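Local structure of 30-kDa cleavage and polyadenylation specificity factor 30 (Arabidopsis thaliana, 5ZUU) at residues F20-N25 with S134-E139; G37-Q42 with R101-K106. The protein recognises m6A-modified RNA through its YTH domain and, within the cleavage and polyadenylation specificity factor complex, mediates poly(A) site selection in pre-mRNA 3'-end formation. All blocks are in the same frame, centred on the assembly; numbering follows the deposited sequence.

Contact 1: F20-N25 with S134-E139; sequences FVVKSN and SRDCQE. With nucleotides of chain F.
Lys23 and Asp136 meet where strand 17-24 runs beside the turn leading into strand 138-140, and the lysine side chain carries the contact from protein to RNA. Lys23 CB packs 4.0 Å from Asp136 CB and touches O5' of C6 of chain F; CG and CD then run past the carbonyl oxygen of Ser134. Bends at chi2 (-66°) and chi3 (-60°) curl the chain along the RNA backbone, bringing CE near O3' of C6 and placing Lys23 NZ 2.9 Å from OP1 of U7 of chain F, to which it hydrogen-bonds. NZ also bonds O3' of C6, Ser64 and a water that donates to Ser134 O. With an alanine here, OP1 of U7 would probably lose its cationic partner, and a gap would open beside Ser134 O. Lys23 N gives a fairly straight bond of 2.9 Å to Asp136 OD1, meeting the carboxylate on its anti side and tilted out of its plane, while Asp136 N grips OP2 of C6 at 2.9 Å. Val21 N bonds Gln138 O (2.9 Å), and Glu139 lays CG over one face of the Phe20 ring, a CH-pi contact 4.0 Å from the centroid, its carboxylate held by Arg18. Arg135 lays its guanidinium over the cytosine of C6. A type II turn from Arg135 to Gln138, feeding an antiparallel edge strand, builds part of the RNA-binding surface of a YTH domain.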
loop_
_atom_site.group_PDB
_atom_site.type_symbol
_atom_site.label_atom_id
_atom_site.label_comp_id
_atom_site.label_asym_id
_atom_site.label_seq_id
_atom_site.Cartn_x
_atom_site.Cartn_y
_atom_site.Cartn_z
ATOM N N PHE A 20 4.219 2.106 -6.195
ATOM C CA PHE A 20 3.959 3.508 -5.840
ATOM C C PHE A 20 4.005 3.638 -4.340
ATOM O O PHE A 20 3.484 2.777 -3.646
ATOM C CB PHE A 20 2.560 3.979 -6.360
ATOM C CG PHE A 20 2.431 3.998 -7.847
ATOM C CD1 PHE A 20 2.253 2.841 -8.557
ATOM C CD2 PHE A 20 2.489 5.182 -8.550
ATOM C CE1 PHE A 20 2.186 2.858 -9.957
ATOM C CE2 PHE A 20 2.414 5.212 -9.939
ATOM C CZ PHE A 20 2.270 4.044 -10.638
ATOM N N VAL A 21 4.636 4.697 -3.836
ATOM C CA VAL A 21 4.524 5.057 -2.432
ATOM C C VAL A 21 3.220 5.812 -2.215
ATOM O O VAL A 21 2.905 6.733 -2.961
ATOM C CB VAL A 21 5.685 5.936 -1.939
ATOM C CG1 VAL A 21 5.463 6.408 -0.491
ATOM C CG2 VAL A 21 6.992 5.167 -2.042
ATOM N N VAL A 22 2.435 5.376 -1.241
ATOM C CA VAL A 22 1.183 5.965 -0.888
ATOM C C VAL A 22 1.372 6.548 0.495
ATOM O O VAL A 22 1.936 5.884 1.382
ATOM C CB VAL A 22 0.080 4.902 -0.855
ATOM C CG1 VAL A 22 -1.170 5.436 -0.152
ATOM C CG2 VAL A 22 -0.215 4.467 -2.268
ATOM N N LYS A 23 1.004 7.823 0.661
ATOM C CA LYS A 23 1.152 8.545 1.944
ATOM C C LYS A 23 -0.236 8.815 2.601
ATOM O O LYS A 23 -1.224 9.047 1.911
ATOM C CB LYS A 23 1.920 9.848 1.739
ATOM C CG LYS A 23 3.356 9.660 1.176
ATOM C CD LYS A 23 4.294 8.932 2.134
ATOM C CE LYS A 23 4.498 9.622 3.464
ATOM N NZ LYS A 23 5.774 9.219 4.099
ATOM N N SER A 24 -0.311 8.676 3.931
ATOM C CA SER A 24 -1.465 9.115 4.763
ATOM C C SER A 24 -1.041 10.115 5.831
ATOM O O SER A 24 0.044 10.004 6.411
ATOM C CB SER A 24 -2.104 7.927 5.451
ATOM O OG SER A 24 -3.278 8.320 6.122
ATOM N N ASN A 25 -1.891 11.113 6.044
ATOM C CA ASN A 25 -1.695 12.161 7.039
ATOM C C ASN A 25 -1.848 11.610 8.403
ATOM O O ASN A 25 -1.437 12.274 9.323
ATOM C CB ASN A 25 -2.820 13.214 6.992
ATOM C CG ASN A 25 -2.631 14.246 5.936
ATOM O OD1 ASN A 25 -1.513 14.500 5.463
ATOM N ND2 ASN A 25 -3.725 14.854 5.541
ATOM N N SER A 134 9.292 10.706 -0.581
ATOM C CA SER A 134 8.296 10.269 -1.544
ATOM C C SER A 134 6.982 10.912 -1.157
ATOM O O SER A 134 6.526 10.730 -0.030
ATOM C CB SER A 134 8.167 8.741 -1.541
ATOM O OG SER A 134 9.285 8.130 -2.147
ATOM N N ARG A 135 6.437 11.766 -2.036
ATOM C CA ARG A 135 5.071 12.290 -1.878
ATOM C C ARG A 135 4.073 11.204 -2.204
ATOM O O ARG A 135 4.418 10.152 -2.732
ATOM C CB ARG A 135 4.856 13.565 -2.725
ATOM C CG ARG A 135 5.622 14.787 -2.191
ATOM C CD ARG A 135 5.090 16.136 -2.707
ATOM N NE ARG A 135 5.455 17.410 -1.986
ATOM C CZ ARG A 135 6.646 17.954 -2.058
ATOM N NH1 ARG A 135 6.943 19.079 -1.470
ATOM N NH2 ARG A 135 7.593 17.324 -2.723
ATOM N N ASP A 136 2.805 11.479 -1.929
ATOM C CA ASP A 136 1.716 10.536 -2.171
ATOM C C ASP A 136 1.653 10.174 -3.661
ATOM O O ASP A 136 1.623 11.044 -4.535
ATOM C CB ASP A 136 0.413 11.185 -1.662
ATOM C CG ASP A 136 -0.806 10.247 -1.705
ATOM O OD1 ASP A 136 -0.669 9.030 -1.409
ATOM O OD2 ASP A 136 -1.918 10.749 -2.065
ATOM N N CYS A 137 1.631 8.881 -3.934
ATOM C CA CYS A 137 1.590 8.264 -5.254
ATOM C C CYS A 137 2.792 8.525 -6.133
ATOM O O CYS A 137 2.711 8.485 -7.339
ATOM C CB CYS A 137 0.241 8.507 -5.960
ATOM S SG CYS A 137 -1.171 7.773 -5.082
ATOM N N GLN A 138 3.915 8.832 -5.536
ATOM C CA GLN A 138 5.179 8.843 -6.290
ATOM C C GLN A 138 5.535 7.402 -6.751
ATOM O O GLN A 138 5.597 6.429 -5.957
ATOM C CB GLN A 138 6.280 9.403 -5.416
ATOM C CG GLN A 138 7.685 9.114 -5.904
ATOM C CD GLN A 138 7.962 10.009 -7.066
ATOM O OE1 GLN A 138 8.009 11.227 -6.872
ATOM N NE2 GLN A 138 8.015 9.448 -8.267
ATOM N N GLU A 139 5.738 7.243 -8.043
ATOM C CA GLU A 139 6.154 5.945 -8.600
ATOM C C GLU A 139 7.615 5.633 -8.236
ATOM O O GLU A 139 8.470 6.513 -8.279
ATOM C CB GLU A 139 5.958 5.880 -10.140
ATOM C CG GLU A 139 6.038 4.421 -10.610
ATOM C CD GLU A 139 5.708 4.120 -12.031
ATOM O OE1 GLU A 139 5.795 2.930 -12.439
ATOM O OE2 GLU A 139 5.299 5.044 -12.756
ATOM P P C F 6 2.180 14.239 0.975
ATOM O OP1 C F 6 2.781 15.548 1.231
ATOM O OP2 C F 6 1.962 13.802 -0.427
ATOM O "O5'" C F 6 3.101 13.103 1.644
ATOM C "C5'" C F 6 4.048 13.457 2.658
ATOM C "C4'" C F 6 5.453 13.185 2.180
ATOM O "O4'" C F 6 5.777 14.074 1.085
ATOM C "C3'" C F 6 6.561 13.397 3.203
ATOM O "O3'" C F 6 6.685 12.236 4.014
ATOM C "C2'" C F 6 7.754 13.635 2.305
ATOM O "O2'" C F 6 8.297 12.437 1.778
ATOM C "C1'" C F 6 7.125 14.494 1.212
ATOM N N1 C F 6 7.132 15.951 1.469
ATOM C C2 C F 6 8.353 16.630 1.397
ATOM O O2 C F 6 9.386 15.984 1.182
ATOM N N3 C F 6 8.375 17.971 1.555
ATOM C C4 C F 6 7.234 18.637 1.755
ATOM N N4 C F 6 7.309 19.954 1.920
ATOM C C5 C F 6 5.969 17.973 1.825
ATOM C C6 C F 6 5.966 16.642 1.671
ATOM P P U F 7 7.091 12.326 5.533
ATOM O OP1 U F 7 6.974 10.984 6.079
ATOM O OP2 U F 7 6.417 13.399 6.192
ATOM O "O5'" U F 7 8.633 12.719 5.509
ATOM C "C5'" U F 7 9.573 11.778 4.998
ATOM C "C4'" U F 7 10.908 12.436 4.846
ATOM O "O4'" U F 7 10.812 13.552 3.926
ATOM C "C3'" U F 7 11.449 13.031 6.127
ATOM O "O3'" U F 7 12.176 12.008 6.779
ATOM C "C2'" U F 7 12.372 14.113 5.620
ATOM O "O2'" U F 7 13.567 13.587 5.090
ATOM C "C1'" U F 7 11.570 14.642 4.444
ATOM N N1 U F 7 10.658 15.752 4.726
ATOM C C2 U F 7 11.181 17.035 4.767
ATOM O O2 U F 7 12.383 17.274 4.718
ATOM N N3 U F 7 10.247 18.027 4.912
ATOM C C4 U F 7 8.876 17.884 4.970
ATOM O O4 U F 7 8.168 18.885 5.057
ATOM C C5 U F 7 8.416 16.528 4.934
ATOM C C6 U F 7 9.300 15.536 4.799
HETATM O O HOH W 1 7.785 9.107 2.249
#

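Contact 2: G37-Q42 with R101-K106; sequences GVWATQ and RNFSVK
Two torsions set the aromatic pair side by side: Trp39 turns CG away from its own backbone N (chi1 -168°), while Phe103 holds its ring between the backbone N and the carbonyl carbon (chi1 62°). The phenyl group folds back over the neighbouring strand, with Phe103 CD1 3.3 Å from Trp39 O, which lies over the ring face. Phe103 CZ meets the indole at the edge, 3.8 Å from Trp39 CD1, and the two ring planes stand nearly perpendicular. Val105 CG1 approaches Trp39 CB from the same face of the sheet. The backbones pair antiparallel. Phe103 N reaches Trp39 O at 2.7 Å and Trp39 N reaches Phe103 O at 3.0 Å, both nearly straight and close to the C=O axis. Gly37 follows helix 27-36 with positive phi, and Gly37 O accepts from Val105 N at 2.9 Å, the donor standing above its carbonyl plane. Beyond the paired residues a water links the two segments, accepting from Thr41 N and lying unusually close to Arg101 O. Ala40 CB rests against Asn102 OD1, whose hydrogen-bond donor is Trp90 NE1. Trp39 packs against the modified base of the RNA, and Ala40 O accepts from N6 of that base. The chemistry divides the work: backbone bonds fix the register, whereas apolar packing by Phe103 and Val105 supports an indole that, with Trp90 edge-to-face to it, forms part of the m6A pocket.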
loop_
_atom_site.group_PDB
_atom_site.type_symbol
_atom_site.label_atom_id
_atom_site.label_comp_id
_atom_site.label_asym_id
_atom_site.label_seq_id
_atom_site.Cartn_x
_atom_site.Cartn_y
_atom_site.Cartn_z
ATOM N N GLY A 37 -10.093 -3.177 3.556
ATOM C CA GLY A 37 -9.635 -3.537 2.198
ATOM C C GLY A 37 -9.916 -2.520 1.112
ATOM O O GLY A 37 -10.194 -2.861 -0.073
ATOM N N VAL A 38 -9.758 -1.269 1.506
ATOM C CA VAL A 38 -10.197 -0.130 0.729
ATOM C C VAL A 38 -9.260 1.032 0.914
ATOM O O VAL A 38 -8.733 1.206 1.976
ATOM C CB VAL A 38 -11.639 0.167 1.200
ATOM C CG1 VAL A 38 -11.862 1.558 1.710
ATOM C CG2 VAL A 38 -12.619 -0.232 0.136
ATOM N N TRP A 39 -9.039 1.813 -0.130
ATOM C CA TRP A 39 -8.338 3.063 -0.017
ATOM C C TRP A 39 -9.004 4.101 -0.901
ATOM O O TRP A 39 -9.766 3.772 -1.803
ATOM C CB TRP A 39 -6.857 2.894 -0.441
ATOM C CG TRP A 39 -5.926 4.098 -0.086
ATOM C CD1 TRP A 39 -5.210 4.846 -0.945
ATOM C CD2 TRP A 39 -5.706 4.678 1.201
ATOM N NE1 TRP A 39 -4.550 5.835 -0.305
ATOM C CE2 TRP A 39 -4.802 5.743 1.026
ATOM C CE3 TRP A 39 -6.133 4.363 2.484
ATOM C CZ2 TRP A 39 -4.314 6.509 2.108
ATOM C CZ3 TRP A 39 -5.693 5.108 3.524
ATOM C CH2 TRP A 39 -4.816 6.211 3.342
ATOM N N ALA A 40 -8.679 5.367 -0.644
ATOM C CA ALA A 40 -8.992 6.446 -1.547
ATOM C C ALA A 40 -7.791 7.386 -1.573
ATOM O O ALA A 40 -7.230 7.671 -0.523
ATOM C CB ALA A 40 -10.272 7.208 -1.093
ATOM N N THR A 41 -7.442 7.922 -2.752
ATOM C CA THR A 41 -6.327 8.880 -2.823
ATOM C C THR A 41 -6.824 10.269 -3.178
ATOM O O THR A 41 -8.026 10.503 -3.334
ATOM C CB THR A 41 -5.185 8.366 -3.757
ATOM O OG1 THR A 41 -4.037 9.207 -3.601
ATOM C CG2 THR A 41 -5.584 8.309 -5.239
ATOM N N GLN A 42 -5.901 11.220 -3.274
ATOM C CA GLN A 42 -6.227 12.569 -3.712
ATOM C C GLN A 42 -6.727 12.494 -5.128
ATOM O O GLN A 42 -6.249 11.663 -5.896
ATOM C CB GLN A 42 -4.995 13.449 -3.728
ATOM C CG GLN A 42 -4.429 13.655 -2.357
ATOM C CD GLN A 42 -3.137 14.405 -2.390
ATOM O OE1 GLN A 42 -3.187 15.591 -2.564
ATOM N NE2 GLN A 42 -1.962 13.721 -2.248
ATOM N N ARG A 101 -12.511 8.680 -5.129
ATOM C CA ARG A 101 -13.375 7.548 -4.978
ATOM C C ARG A 101 -12.634 6.364 -4.300
ATOM O O ARG A 101 -11.417 6.152 -4.518
ATOM C CB ARG A 101 -13.874 7.127 -6.339
ATOM C CG ARG A 101 -14.735 8.168 -7.029
ATOM C CD ARG A 101 -14.840 7.814 -8.501
ATOM N NE ARG A 101 -15.500 8.918 -9.199
ATOM C CZ ARG A 101 -16.602 8.855 -9.947
ATOM N NH1 ARG A 101 -17.203 7.712 -10.260
ATOM N NH2 ARG A 101 -17.050 9.977 -10.481
ATOM N N ASN A 102 -13.376 5.602 -3.491
ATOM C CA ASN A 102 -12.801 4.455 -2.810
ATOM C C ASN A 102 -12.493 3.445 -3.871
ATOM O O ASN A 102 -13.268 3.290 -4.808
ATOM C CB ASN A 102 -13.808 3.808 -1.824
ATOM C CG ASN A 102 -14.053 4.639 -0.589
ATOM O OD1 ASN A 102 -13.320 5.572 -0.265
ATOM N ND2 ASN A 102 -15.067 4.235 0.179
ATOM N N PHE A 103 -11.373 2.744 -3.737
ATOM C CA PHE A 103 -11.103 1.534 -4.534
ATOM C C PHE A 103 -10.589 0.357 -3.644
ATOM O O PHE A 103 -10.203 0.545 -2.527
ATOM C CB PHE A 103 -10.138 1.869 -5.696
ATOM C CG PHE A 103 -8.787 2.352 -5.226
ATOM C CD1 PHE A 103 -8.581 3.691 -4.899
ATOM C CD2 PHE A 103 -7.719 1.441 -5.038
ATOM C CE1 PHE A 103 -7.343 4.142 -4.402
ATOM C CE2 PHE A 103 -6.486 1.889 -4.519
ATOM C CZ PHE A 103 -6.278 3.242 -4.226
ATOM N N SER A 104 -10.650 -0.860 -4.144
ATOM C CA SER A 104 -10.195 -2.030 -3.397
ATOM C C SER A 104 -8.696 -2.156 -3.360
ATOM O O SER A 104 -8.000 -1.914 -4.364
ATOM C CB SER A 104 -10.631 -3.339 -4.074
ATOM O OG SER A 104 -11.989 -3.340 -4.168
ATOM N N VAL A 105 -8.229 -2.637 -2.230
ATOM C CA VAL A 105 -6.853 -3.055 -2.076
ATOM C C VAL A 105 -6.869 -4.356 -1.284
ATOM O O VAL A 105 -7.801 -4.606 -0.552
ATOM C CB VAL A 105 -5.943 -1.974 -1.436
ATOM C CG1 VAL A 105 -5.984 -0.736 -2.243
ATOM C CG2 VAL A 105 -6.350 -1.639 -0.010
ATOM N N LYS A 106 -5.839 -5.170 -1.482
ATOM C CA LYS A 106 -5.573 -6.357 -0.679
ATOM C C LYS A 106 -4.228 -6.163 -0.019
ATOM O O LYS A 106 -3.209 -6.086 -0.704
ATOM C CB LYS A 106 -5.526 -7.519 -1.591
ATOM C CG LYS A 106 -5.016 -8.836 -1.036
ATOM C CD LYS A 106 -5.220 -9.850 -2.166
ATOM C CE LYS A 106 -4.234 -10.989 -2.181
ATOM N NZ LYS A 106 -4.858 -12.100 -1.448
HETATM O O HOH W 2 -9.423 7.576 -4.961
#

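How the contacts relate
Both contacts are largely buried, with one exposed arginine each, and secure the two outermost strands of one mixed sheet: contact 1 joins strand 138-140 to 17-24, and contact 2 joins 38-39 to 103-114. Their chemistry follows their place. Contact 1 faces the RNA backbone with a lysine ammonium and main-chain N-H groups, while the Asp136 carboxylate turns to protein donors; contact 2 is strand pairing with aromatic and aliphatic side chains packed on it, and adds a backbone acceptor and an indole to the site of the modified base. The two touch: Asp136 OD2 probably bonds Gln42 NE2 (3.0 Å), and Val22 CG1 packs 3.4 Å from Trp39 NE1. Asp136 also packs against that base, where the contacts converge.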